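Local atomic coordinates of nitrilotriacetate monooxygenase (Burkholderia pseudomallei, PDB entry 3SDO), a protein that probably acts as an FMN-dependent monooxygenase of the NtaA/SnaA/DszA family, using molecular oxygen to oxidise its substrate. Residues H9-V14 and H266-P271; D224-A229 and K254-A259; D234-N239 and R247-R252; S241-A246 and V386-A391. One frame throughout, in Å; residues are numbered along the deposited sequence.

How the contacts relate
Starting from the N terminus, the first barrel strand supplies residues 9-14, which meet 266-271 some 250 residues later in contact 1. Contacts 2 and 3 both fall within that long excursion. Contact 2 packs helix 223-232 on the end of helix 243-259, and contact 3, the shorter closure within it, sets strand 235-238 against the middle of the same helix. Contact 4 leaves from that helix's first turn and waits until 386-391 for its partner, so it crosses the other three. Helix 243-259 is thereby held at its start, middle and end, while contact 1 spans the inner side of the barrel sheet.

Contact 1. Residues H9-V14 and H266-P271; sequences HIHFGV and HVKVFP
His-11 lays its CB obliquely against the CE1-CZ bond of the Phe-270 ring, almost equally far from the two carbons: 3.9 Å separates His-11 CB from Phe-270 CE1, and CZ is just as near. The approach is neither squarely over the face nor along the rim. The two aromatic rings are not stacked either, since their planes are turned about 52° from each other. The backbone puts CB of His-11 against the ring; the first torsion, with CG beside the backbone N and anti to the carbonyl carbon (chi1 -57°), only sets where the imidazole goes from there, next to Phe-270 CZ.

These side chains face each other inside a TIM barrel of the luciferase-like type. Strands 11-15 and 268-277 do not pair directly. Strand 393-396 runs between them, parallel to both, and His-11 is joined to Phe-394 there by backbone hydrogen bonding. The alternate residues Val-267 and Val-269 point the other way, onto helix 243-259, and Phe-12 meets Phe-408 edge-to-face.

Lys-268 bends at its second torsion (chi2 -63°) and then runs extended, bringing its ammonium toward the imidazole. Lys-268 NZ stops 4.3 Å from His-11 NE2, too far for a bond, but a charge so close would probably disfavour protonation of the histidine. One imidazole face of His-11 is covered by the other histidine of its own segment: His-9 CD2 sits 3.6 Å above that plane, displaced toward the rim, while His-11 ND1 lies in the plane of the His-9 ring.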
loop_
_atom_site.group_PDB
_atom_site.type_symbol
_atom_site.label_atom_id
_atom_site.label_comp_id
_atom_site.label_asym_id
_atom_site.label_seq_id
_atom_site.Cartn_x
_atom_site.Cartn_y
_atom_site.Cartn_z
ATOM N N HIS A 9 0.083 32.307 5.111
ATOM C CA HIS A 9 0.699 31.054 4.721
ATOM C C HIS A 9 -0.054 30.335 3.580
ATOM O O HIS A 9 -1.263 30.078 3.663
ATOM C CB HIS A 9 0.835 30.138 5.935
ATOM C CG HIS A 9 1.366 28.785 5.607
ATOM N ND1 HIS A 9 2.709 28.529 5.421
ATOM C CD2 HIS A 9 0.727 27.606 5.419
ATOM C CE1 HIS A 9 2.871 27.250 5.138
ATOM N NE2 HIS A 9 1.683 26.667 5.129
ATOM N N ILE A 10 0.683 30.015 2.528
ATOM C CA ILE A 10 0.170 29.232 1.415
ATOM C C ILE A 10 0.564 27.775 1.627
ATOM O O ILE A 10 1.754 27.461 1.748
ATOM C CB ILE A 10 0.707 29.766 0.078
ATOM C CG1 ILE A 10 0.243 31.218 -0.106
ATOM C CG2 ILE A 10 0.278 28.841 -1.100
ATOM C CD1 ILE A 10 0.840 31.916 -1.327
ATOM N N HIS A 11 -0.431 26.887 1.743
ATOM C CA HIS A 11 -0.149 25.459 1.911
ATOM C C HIS A 11 0.347 24.854 0.590
ATOM O O HIS A 11 -0.127 25.223 -0.480
ATOM C CB HIS A 11 -1.413 24.693 2.355
ATOM C CG HIS A 11 -2.042 25.205 3.617
ATOM N ND1 HIS A 11 -1.598 24.837 4.873
ATOM C CD2 HIS A 11 -3.099 26.034 3.818
ATOM C CE1 HIS A 11 -2.340 25.442 5.789
ATOM N NE2 HIS A 11 -3.265 26.165 5.177
ATOM N N PHE A 12 1.256 23.887 0.667
ATOM C CA PHE A 12 1.685 23.137 -0.515
ATOM C C PHE A 12 1.652 21.655 -0.294
ATOM O O PHE A 12 2.003 21.150 0.786
ATOM C CB PHE A 12 3.104 23.515 -0.903
ATOM C CG PHE A 12 3.213 24.904 -1.462
ATOM C CD1 PHE A 12 3.044 25.128 -2.799
ATOM C CD2 PHE A 12 3.456 25.975 -0.628
ATOM C CE1 PHE A 12 3.125 26.420 -3.323
ATOM C CE2 PHE A 12 3.558 27.242 -1.123
ATOM C CZ PHE A 12 3.378 27.471 -2.490
ATOM N N GLY A 13 1.279 20.955 -1.354
ATOM C CA GLY A 13 1.484 19.515 -1.462
ATOM C C GLY A 13 2.355 19.255 -2.674
ATOM O O GLY A 13 2.419 20.086 -3.574
ATOM N N VAL A 14 2.998 18.095 -2.729
ATOM C CA VAL A 14 3.757 17.714 -3.926
ATOM C C VAL A 14 3.299 16.358 -4.450
ATOM O O VAL A 14 3.284 15.346 -3.720
ATOM C CB VAL A 14 5.303 17.774 -3.689
ATOM C CG1 VAL A 14 5.737 16.850 -2.560
ATOM C CG2 VAL A 14 6.047 17.475 -4.936
ATOM N N HIS A 266 -12.815 24.997 6.320
ATOM C CA HIS A 266 -12.087 23.740 6.520
ATOM C C HIS A 266 -12.181 22.818 5.309
ATOM O O HIS A 266 -11.920 21.621 5.414
ATOM C CB HIS A 266 -12.594 23.019 7.758
ATOM C CG HIS A 266 -12.536 23.858 8.990
ATOM N ND1 HIS A 266 -11.435 24.623 9.305
ATOM C CD2 HIS A 266 -13.436 24.054 9.983
ATOM C CE1 HIS A 266 -11.669 25.273 10.430
ATOM N NE2 HIS A 266 -12.878 24.954 10.859
ATOM N N VAL A 267 -12.556 23.370 4.164
ATOM C CA VAL A 267 -12.470 22.624 2.909
ATOM C C VAL A 267 -11.462 23.339 2.067
ATOM O O VAL A 267 -11.767 24.380 1.475
ATOM C CB VAL A 267 -13.794 22.571 2.168
ATOM C CG1 VAL A 267 -13.632 21.710 0.864
ATOM C CG2 VAL A 267 -14.915 22.071 3.110
ATOM N N LYS A 268 -10.252 22.794 2.032
ATOM C CA LYS A 268 -9.135 23.453 1.381
ATOM C C LYS A 268 -9.158 23.218 -0.137
ATOM O O LYS A 268 -9.377 22.089 -0.601
ATOM C CB LYS A 268 -7.813 22.931 1.957
ATOM C CG LYS A 268 -7.701 22.987 3.482
ATOM C CD LYS A 268 -7.762 24.413 4.031
ATOM C CE LYS A 268 -7.404 24.392 5.496
ATOM N NZ LYS A 268 -7.433 25.698 6.169
ATOM N N VAL A 269 -8.900 24.256 -0.913
ATOM C CA VAL A 269 -8.854 24.126 -2.374
ATOM C C VAL A 269 -7.429 24.347 -2.870
ATOM O O VAL A 269 -6.851 25.419 -2.654
ATOM C CB VAL A 269 -9.822 25.092 -3.051
ATOM C CG1 VAL A 269 -9.655 25.065 -4.562
ATOM C CG2 VAL A 269 -11.288 24.775 -2.656
ATOM N N PHE A 270 -6.887 23.331 -3.547
ATOM C CA PHE A 270 -5.488 23.276 -3.980
ATOM C C PHE A 270 -5.370 23.018 -5.492
ATOM O O PHE A 270 -5.291 21.870 -5.934
ATOM C CB PHE A 270 -4.770 22.155 -3.211
ATOM C CG PHE A 270 -4.710 22.371 -1.705
ATOM C CD1 PHE A 270 -4.667 23.654 -1.143
ATOM C CD2 PHE A 270 -4.671 21.298 -0.854
ATOM C CE1 PHE A 270 -4.581 23.822 0.249
ATOM C CE2 PHE A 270 -4.557 21.459 0.510
ATOM C CZ PHE A 270 -4.522 22.692 1.071
ATOM N N PRO A 271 -5.378 24.075 -6.307
ATOM C CA PRO A 271 -5.207 23.795 -7.727
ATOM C C PRO A 271 -3.805 23.310 -8.018
ATOM O O PRO A 271 -2.875 23.669 -7.305
ATOM C CB PRO A 271 -5.459 25.135 -8.411
ATOM C CG PRO A 271 -5.576 26.122 -7.376
ATOM C CD PRO A 271 -5.528 25.503 -6.027
#

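Contact 2. Residues D224-A229 and K254-A259; sequences DGIDLA and KAAAAA
Ile-226 and Ala-256 mark the point where two consecutive outer helices of the barrel, 223-232 and 243-259, come together. The methyl group of Ala-256 carries the contact: it points straight at the opposing helix and rests against backbone as much as side chain. Ala-256 CB lies 3.8 Å from Ile-226 O, and it touches the branch methyl of the same residue, with Ile-226 CG2 4.3 Å away. Asp-227 CA is a little farther off, 4.4 Å from Ala-256 CB. With so small a side chain in between, the backbones can draw close, and the CA atoms of Asp-227 and Ala-256 are 5.7 Å apart.

In the beta/alpha repeat of the TIM barrel these helices flank strand 235-238, which follows the first and precedes the second. Helix 223-232 begins beside Ser-221 and Ser-222, both predicted to bind FMN, and the side chain of Ile-226 comes within about 6 Å of that of Ser-221. The same isoleucine also packs on Phe-249 and Arg-252, two turns and one turn before Ala-256.

On the Asp-227 side the contact turns polar. One water donates to both helices, 2.9 Å from Asp-227 OD1 and equally far from Ala-256 O, its two acceptors subtending an angle of about 129°. The Asp-227 carboxylate reaches this position because CG swings nearly anti to the backbone N (chi1 -162°), carrying the end of the side chain closer to the second helix than its root. Its other oxygen, OD2, has a long, weak ion pair with Arg-231.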
loop_
_atom_site.group_PDB
_atom_site.type_symbol
_atom_site.label_atom_id
_atom_site.label_comp_id
_atom_site.label_asym_id
_atom_site.label_seq_id
_atom_site.Cartn_x
_atom_site.Cartn_y
_atom_site.Cartn_z
ATOM N N ASP A 224 -21.732 16.777 -10.213
ATOM C CA ASP A 224 -21.825 15.798 -9.123
ATOM C C ASP A 224 -20.507 15.726 -8.329
ATOM O O ASP A 224 -20.518 15.567 -7.107
ATOM C CB ASP A 224 -22.145 14.400 -9.651
ATOM C CG ASP A 224 -23.571 14.268 -10.172
ATOM O OD1 ASP A 224 -24.401 15.162 -9.952
ATOM O OD2 ASP A 224 -23.850 13.247 -10.827
ATOM N N GLY A 225 -19.383 15.798 -9.042
ATOM C CA GLY A 225 -18.061 15.789 -8.403
ATOM C C GLY A 225 -17.900 16.912 -7.386
ATOM O O GLY A 225 -17.453 16.691 -6.262
ATOM N N ILE A 226 -18.281 18.118 -7.774
ATOM C CA ILE A 226 -18.170 19.289 -6.897
ATOM C C ILE A 226 -19.071 19.133 -5.678
ATOM O O ILE A 226 -18.686 19.439 -4.553
ATOM C CB ILE A 226 -18.480 20.583 -7.671
ATOM C CG1 ILE A 226 -17.329 20.871 -8.626
ATOM C CG2 ILE A 226 -18.671 21.786 -6.726
ATOM C CD1 ILE A 226 -17.616 21.967 -9.652
ATOM N N ASP A 227 -20.274 18.628 -5.905
ATOM C CA ASP A 227 -21.201 18.416 -4.823
ATOM C C ASP A 227 -20.700 17.360 -3.821
ATOM O O ASP A 227 -20.817 17.529 -2.603
ATOM C CB ASP A 227 -22.554 17.996 -5.378
ATOM C CG ASP A 227 -23.658 18.187 -4.374
ATOM O OD1 ASP A 227 -23.802 19.328 -3.867
ATOM O OD2 ASP A 227 -24.359 17.198 -4.088
ATOM N N LEU A 228 -20.164 16.259 -4.326
ATOM C CA LEU A 228 -19.582 15.272 -3.430
ATOM C C LEU A 228 -18.454 15.916 -2.631
ATOM O O LEU A 228 -18.363 15.694 -1.434
ATOM C CB LEU A 228 -19.073 14.046 -4.197
ATOM C CG LEU A 228 -18.493 12.915 -3.352
ATOM C CD1 LEU A 228 -19.463 12.417 -2.324
ATOM C CD2 LEU A 228 -18.013 11.776 -4.277
ATOM N N ALA A 229 -17.615 16.720 -3.280
ATOM C CA ALA A 229 -16.485 17.371 -2.575
ATOM C C ALA A 229 -16.979 18.266 -1.441
ATOM O O ALA A 229 -16.452 18.228 -0.327
ATOM C CB ALA A 229 -15.610 18.170 -3.554
ATOM N N LYS A 254 -16.650 25.845 -2.247
ATOM C CA LYS A 254 -16.969 26.482 -0.974
ATOM C C LYS A 254 -18.475 26.598 -0.759
ATOM O O LYS A 254 -18.964 26.303 0.340
ATOM C CB LYS A 254 -16.276 27.847 -0.860
ATOM C CG LYS A 254 -14.738 27.753 -0.868
ATOM C CD LYS A 254 -14.089 27.445 0.482
ATOM C CE LYS A 254 -12.549 27.415 0.298
ATOM N NZ LYS A 254 -11.725 27.174 1.492
ATOM N N ALA A 255 -19.228 27.007 -1.782
ATOM C CA ALA A 255 -20.705 27.085 -1.645
ATOM C C ALA A 255 -21.302 25.690 -1.440
ATOM O O ALA A 255 -22.240 25.505 -0.663
ATOM C CB ALA A 255 -21.339 27.769 -2.863
ATOM N N ALA A 256 -20.775 24.700 -2.141
ATOM C CA ALA A 256 -21.258 23.326 -1.967
ATOM C C ALA A 256 -21.037 22.884 -0.515
ATOM O O ALA A 256 -21.899 22.231 0.056
ATOM C CB ALA A 256 -20.582 22.346 -2.965
ATOM N N ALA A 257 -19.904 23.253 0.081
ATOM C CA ALA A 257 -19.633 22.971 1.504
ATOM C C ALA A 257 -20.651 23.658 2.436
ATOM O O ALA A 257 -21.202 23.046 3.369
ATOM C CB ALA A 257 -18.152 23.402 1.891
ATOM N N ALA A 258 -20.891 24.935 2.172
ATOM C CA ALA A 258 -21.843 25.728 2.936
ATOM C C ALA A 258 -23.269 25.146 2.806
ATOM O O ALA A 258 -23.978 25.011 3.808
ATOM C CB ALA A 258 -21.788 27.229 2.478
ATOM N N ALA A 259 -23.674 24.768 1.592
ATOM C CA ALA A 259 -24.997 24.104 1.358
ATOM C C ALA A 259 -25.158 22.752 2.087
ATOM O O ALA A 259 -26.281 22.351 2.418
ATOM C CB ALA A 259 -25.257 23.906 -0.138
HETATM O O HOH W 1 -23.566 20.187 -1.068
#

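Contact 3. Residues D234-N239 and R247-R252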
loop_
_atom_site.group_PDB
_atom_site.type_symbol
_atom_site.label_atom_id
_atom_site.label_comp_id
_atom_site.label_asym_id
_atom_site.label_seq_id
_atom_site.Cartn_x
_atom_site.Cartn_y
_atom_site.Cartn_z
ATOM N N ASP A 234 -12.139 17.136 2.699
ATOM C CA ASP A 234 -11.359 18.083 3.518
ATOM C C ASP A 234 -10.493 18.970 2.641
ATOM O O ASP A 234 -10.154 20.092 3.024
ATOM C CB ASP A 234 -10.452 17.331 4.485
ATOM C CG ASP A 234 -11.231 16.465 5.440
ATOM O OD1 ASP A 234 -12.123 17.009 6.114
ATOM O OD2 ASP A 234 -10.954 15.253 5.532
ATOM N N ALA A 235 -10.107 18.448 1.477
ATOM C CA ALA A 235 -9.225 19.150 0.558
ATOM C C ALA A 235 -9.573 18.701 -0.855
ATOM O O ALA A 235 -9.874 17.536 -1.079
ATOM C CB ALA A 235 -7.764 18.843 0.864
ATOM N N VAL A 236 -9.570 19.644 -1.787
ATOM C CA VAL A 236 -10.001 19.407 -3.128
ATOM C C VAL A 236 -8.950 19.947 -4.050
ATOM O O VAL A 236 -8.460 21.046 -3.860
ATOM C CB VAL A 236 -11.357 20.103 -3.406
ATOM C CG1 VAL A 236 -11.855 19.782 -4.820
ATOM C CG2 VAL A 236 -12.398 19.685 -2.338
ATOM N N PHE A 237 -8.582 19.169 -5.049
ATOM C CA PHE A 237 -7.661 19.660 -6.027
ATOM C C PHE A 237 -8.210 19.644 -7.448
ATOM O O PHE A 237 -9.343 19.225 -7.700
ATOM C CB PHE A 237 -6.304 18.990 -5.875
ATOM C CG PHE A 237 -6.310 17.529 -6.045
ATOM C CD1 PHE A 237 -6.025 16.960 -7.284
ATOM C CD2 PHE A 237 -6.543 16.707 -4.964
ATOM C CE1 PHE A 237 -5.995 15.561 -7.441
ATOM C CE2 PHE A 237 -6.527 15.340 -5.104
ATOM C CZ PHE A 237 -6.263 14.759 -6.354
ATOM N N SER A 238 -7.406 20.189 -8.356
ATOM C CA SER A 238 -7.700 20.189 -9.781
ATOM C C SER A 238 -6.412 20.107 -10.586
ATOM O O SER A 238 -5.301 20.209 -10.032
ATOM C CB SER A 238 -8.362 21.506 -10.156
ATOM O OG SER A 238 -7.384 22.525 -10.035
ATOM N N ASN A 239 -6.557 19.969 -11.904
ATOM C CA ASN A 239 -5.426 20.155 -12.821
ATOM C C ASN A 239 -5.877 20.832 -14.127
ATOM O O ASN A 239 -6.998 20.614 -14.600
ATOM C CB ASN A 239 -4.745 18.814 -13.090
ATOM N N ARG A 247 -10.941 30.087 -10.078
ATOM C CA ARG A 247 -11.717 30.943 -9.219
ATOM C C ARG A 247 -13.183 30.496 -9.174
ATOM O O ARG A 247 -13.814 30.505 -8.120
ATOM C CB ARG A 247 -11.605 32.357 -9.731
ATOM C CG ARG A 247 -12.322 33.348 -8.932
ATOM C CD ARG A 247 -12.030 34.717 -9.503
ATOM N NE ARG A 247 -11.707 35.639 -8.447
ATOM C CZ ARG A 247 -11.404 36.916 -8.642
ATOM N NH1 ARG A 247 -11.383 37.428 -9.881
ATOM N NH2 ARG A 247 -11.132 37.675 -7.590
ATOM N N VAL A 248 -13.729 30.102 -10.318
ATOM C CA VAL A 248 -15.105 29.577 -10.349
ATOM C C VAL A 248 -15.172 28.278 -9.561
ATOM O O VAL A 248 -16.063 28.103 -8.749
ATOM C CB VAL A 248 -15.627 29.357 -11.782
ATOM C CG1 VAL A 248 -16.964 28.585 -11.757
ATOM C CG2 VAL A 248 -15.770 30.724 -12.511
ATOM N N PHE A 249 -14.199 27.394 -9.770
ATOM C CA PHE A 249 -14.146 26.136 -9.063
ATOM C C PHE A 249 -14.082 26.362 -7.560
ATOM O O PHE A 249 -14.843 25.749 -6.809
ATOM C CB PHE A 249 -12.963 25.316 -9.543
ATOM C CG PHE A 249 -12.874 23.963 -8.922
ATOM C CD1 PHE A 249 -13.781 22.971 -9.268
ATOM C CD2 PHE A 249 -11.890 23.671 -7.996
ATOM C CE1 PHE A 249 -13.699 21.711 -8.707
ATOM C CE2 PHE A 249 -11.812 22.414 -7.429
ATOM C CZ PHE A 249 -12.717 21.437 -7.785
ATOM N N TYR A 250 -13.200 27.272 -7.137
ATOM C CA TYR A 250 -13.044 27.596 -5.722
ATOM C C TYR A 250 -14.391 28.008 -5.121
ATOM O O TYR A 250 -14.780 27.494 -4.080
ATOM C CB TYR A 250 -11.990 28.706 -5.557
ATOM C CG TYR A 250 -11.623 29.090 -4.131
ATOM C CD1 TYR A 250 -12.386 30.003 -3.413
ATOM C CD2 TYR A 250 -10.455 28.626 -3.554
ATOM C CE1 TYR A 250 -12.031 30.382 -2.106
ATOM C CE2 TYR A 250 -10.081 29.008 -2.265
ATOM C CZ TYR A 250 -10.869 29.884 -1.545
ATOM O OH TYR A 250 -10.496 30.238 -0.262
ATOM N N ARG A 251 -15.099 28.920 -5.794
ATOM C CA ARG A 251 -16.391 29.443 -5.324
ATOM C C ARG A 251 -17.464 28.370 -5.243
ATOM O O ARG A 251 -18.229 28.339 -4.287
ATOM C CB ARG A 251 -16.880 30.607 -6.219
ATOM C CG ARG A 251 -16.046 31.885 -6.073
ATOM C CD ARG A 251 -16.758 33.162 -6.543
ATOM N NE ARG A 251 -16.783 33.286 -7.998
ATOM C CZ ARG A 251 -17.796 32.923 -8.792
ATOM N NH1 ARG A 251 -18.919 32.389 -8.295
ATOM N NH2 ARG A 251 -17.681 33.095 -10.103
ATOM N N ARG A 252 -17.501 27.479 -6.231
ATOM C CA ARG A 252 -18.490 26.392 -6.247
ATOM C C ARG A 252 -18.259 25.371 -5.136
ATOM O O ARG A 252 -19.221 24.921 -4.497
ATOM C CB ARG A 252 -18.499 25.698 -7.619
ATOM C CG ARG A 252 -18.906 26.611 -8.753
ATOM C CD ARG A 252 -18.808 25.911 -10.098
ATOM N NE ARG A 252 -19.826 24.875 -10.246
ATOM C CZ ARG A 252 -19.795 23.924 -11.177
ATOM N NH1 ARG A 252 -18.769 23.846 -12.028
ATOM N NH2 ARG A 252 -20.780 23.031 -11.248
#
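Phe-249 sets the end of its ring against the Val-236 side chain and the strand backbone next to it. The valine methyl comes in at the ring's edge, close to its plane, with Val-236 CG1 3.5 Å from Phe-249 CZ, a close fit; the two side chains cross obliquely. Phe-237 O lies 4.0 Å from the same CZ in a slanting approach, and Ser-238 CB stands at 4.5 Å from Phe-249 CE2. What extends the phenyl group toward the strand is its first torsion: CG is anti to the backbone N (chi1 -177°).

Behind this shell stand the strand and helix of a right-handed beta-alpha-beta crossover. Strand 235-238 and the helical segment 247-252 run nearly antiparallel (157°), with axes 10.4 Å apart. Ile-226 of helix 223-232 packs against Phe-249 as well, and Ala-229 against Val-236. Strand 235-238 is held in turn by backbone bonds from Val-236 to Lys-268 in the next strand. On the helix, Tyr-250 OH is hydrogen-bonded to Asp-392 OD1. The side chain of Phe-249 is about 5 Å from that of Ser-221, predicted to bind FMN.

Across the seam the contact is van der Waals packing, so fit rather than directional bonding keeps helix and strand together here.

Contact 4. Residues S241-A246 and V386-A391; sequences STFDEA and VDEGAA
Phe-243 and Ala-246, in a first helical turn opened by a capping box, meet Glu-388 and Ala-390 just past a helix closed by a Schellman motif. In the capping box, Glu-245 N donates to Thr-242 OG1 over 3.2 Å, and Thr-242 N returns a bond to Glu-245 OE1, reaching it from 45° out of the carboxylate plane. At the other end Gly-389, with positive phi, is the C-prime residue that ends helix 375-387.

Between these termini, Glu-388 CB lies in the plane of the Phe-243 ring, at its edge, 3.7 Å from CZ. Ala-390 CB approaches the same ring obliquely, 4.1 Å from Phe-243 CE2, and also meets the other methyl, Ala-246 CB, at 3.9 Å. Having CG anti to the backbone N (chi1 168°) brings the phenylalanine ring across to these partners. Arg-384 makes a cation-pi contact with it and Trp-385 meets it edge-to-face.

Water completes the joint, donating to Ala-246 O (2.8 Å) and Ala-390 O (2.7 Å). Apolar carbon, aromatic and aliphatic, thus fills the middle while a shared water donates to one carbonyl on each side, and the Glu-388 carboxylate bends away to a long, weak ion pair with Arg-247.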
loop_
_atom_site.group_PDB
_atom_site.type_symbol
_atom_site.label_atom_id
_atom_site.label_comp_id
_atom_site.label_asym_id
_atom_site.label_seq_id
_atom_site.Cartn_x
_atom_site.Cartn_y
_atom_site.Cartn_z
ATOM N N SER A 241 -6.479 24.090 -14.861
ATOM C CA SER A 241 -7.362 25.255 -14.865
ATOM C C SER A 241 -6.579 26.535 -15.128
ATOM O O SER A 241 -5.430 26.675 -14.688
ATOM C CB SER A 241 -8.130 25.354 -13.550
ATOM O OG SER A 241 -8.944 24.193 -13.415
ATOM N N THR A 242 -7.200 27.442 -15.875
ATOM C CA THR A 242 -6.764 28.834 -15.929
ATOM C C THR A 242 -7.149 29.469 -14.594
ATOM O O THR A 242 -7.875 28.865 -13.806
ATOM C CB THR A 242 -7.491 29.611 -17.025
ATOM O OG1 THR A 242 -8.898 29.642 -16.736
ATOM C CG2 THR A 242 -7.258 28.991 -18.415
ATOM N N PHE A 243 -6.676 30.683 -14.348
ATOM C CA PHE A 243 -7.056 31.439 -13.150
ATOM C C PHE A 243 -8.589 31.600 -13.033
ATOM O O PHE A 243 -9.172 31.312 -11.999
ATOM C CB PHE A 243 -6.373 32.808 -13.170
ATOM C CG PHE A 243 -6.904 33.765 -12.157
ATOM C CD1 PHE A 243 -7.811 34.745 -12.519
ATOM C CD2 PHE A 243 -6.498 33.684 -10.834
ATOM C CE1 PHE A 243 -8.321 35.649 -11.566
ATOM C CE2 PHE A 243 -7.007 34.571 -9.876
ATOM C CZ PHE A 243 -7.925 35.561 -10.261
ATOM N N ASP A 244 -9.235 32.044 -14.106
ATOM C CA ASP A 244 -10.686 32.292 -14.079
ATOM C C ASP A 244 -11.468 31.014 -13.765
ATOM O O ASP A 244 -12.425 31.022 -12.987
ATOM C CB ASP A 244 -11.139 32.852 -15.430
ATOM C CG ASP A 244 -10.759 34.300 -15.625
ATOM O OD1 ASP A 244 -10.681 35.054 -14.644
ATOM O OD2 ASP A 244 -10.588 34.694 -16.778
ATOM N N GLU A 245 -11.047 29.918 -14.380
ATOM C CA GLU A 245 -11.617 28.601 -14.100
ATOM C C GLU A 245 -11.439 28.177 -12.649
ATOM O O GLU A 245 -12.383 27.708 -12.008
ATOM C CB GLU A 245 -10.969 27.556 -14.985
ATOM C CG GLU A 245 -11.483 27.630 -16.407
ATOM C CD GLU A 245 -10.766 26.677 -17.318
ATOM O OE1 GLU A 245 -9.764 26.073 -16.887
ATOM O OE2 GLU A 245 -11.218 26.522 -18.457
ATOM N N ALA A 246 -10.231 28.377 -12.133
ATOM C CA ALA A 246 -9.908 28.010 -10.745
ATOM C C ALA A 246 -10.732 28.820 -9.762
ATOM O O ALA A 246 -11.188 28.312 -8.744
ATOM C CB ALA A 246 -8.435 28.211 -10.486
ATOM N N VAL A 386 -4.039 33.221 -4.612
ATOM C CA VAL A 386 -4.498 33.124 -3.211
ATOM C C VAL A 386 -5.248 34.399 -2.780
ATOM O O VAL A 386 -6.353 34.309 -2.246
ATOM C CB VAL A 386 -3.328 32.784 -2.267
ATOM C CG1 VAL A 386 -3.750 32.865 -0.788
ATOM C CG2 VAL A 386 -2.829 31.370 -2.583
ATOM N N ASP A 387 -4.690 35.571 -3.073
ATOM C CA ASP A 387 -5.362 36.846 -2.762
ATOM C C ASP A 387 -6.754 36.930 -3.372
ATOM O O ASP A 387 -7.672 37.458 -2.749
ATOM C CB ASP A 387 -4.592 38.043 -3.327
ATOM C CG ASP A 387 -3.406 38.447 -2.486
ATOM O OD1 ASP A 387 -3.194 37.914 -1.374
ATOM O OD2 ASP A 387 -2.695 39.337 -2.974
ATOM N N GLU A 388 -6.896 36.425 -4.601
ATOM C CA GLU A 388 -8.102 36.674 -5.376
ATOM C C GLU A 388 -9.088 35.526 -5.321
ATOM O O GLU A 388 -10.086 35.536 -6.040
ATOM C CB GLU A 388 -7.726 37.036 -6.827
ATOM C CG GLU A 388 -6.888 38.312 -6.937
ATOM C CD GLU A 388 -7.556 39.509 -6.254
ATOM O OE1 GLU A 388 -8.735 39.727 -6.565
ATOM O OE2 GLU A 388 -6.899 40.210 -5.438
ATOM N N GLY A 389 -8.828 34.535 -4.479
ATOM C CA GLY A 389 -9.809 33.465 -4.235
ATOM C C GLY A 389 -9.827 32.328 -5.240
ATOM O O GLY A 389 -10.889 31.794 -5.547
ATOM N N ALA A 390 -8.667 31.946 -5.763
ATOM C CA ALA A 390 -8.581 30.765 -6.629
ATOM C C ALA A 390 -7.900 29.596 -5.929
ATOM O O ALA A 390 -7.922 28.476 -6.446
ATOM C CB ALA A 390 -7.837 31.083 -7.906
ATOM N N ALA A 391 -7.305 29.843 -4.766
ATOM C CA ALA A 391 -6.496 28.812 -4.099
ATOM C C ALA A 391 -6.324 29.115 -2.609
ATOM O O ALA A 391 -6.274 30.266 -2.223
ATOM C CB ALA A 391 -5.144 28.704 -4.783
HETATM O O HOH W 2 -9.381 26.539 -7.586
#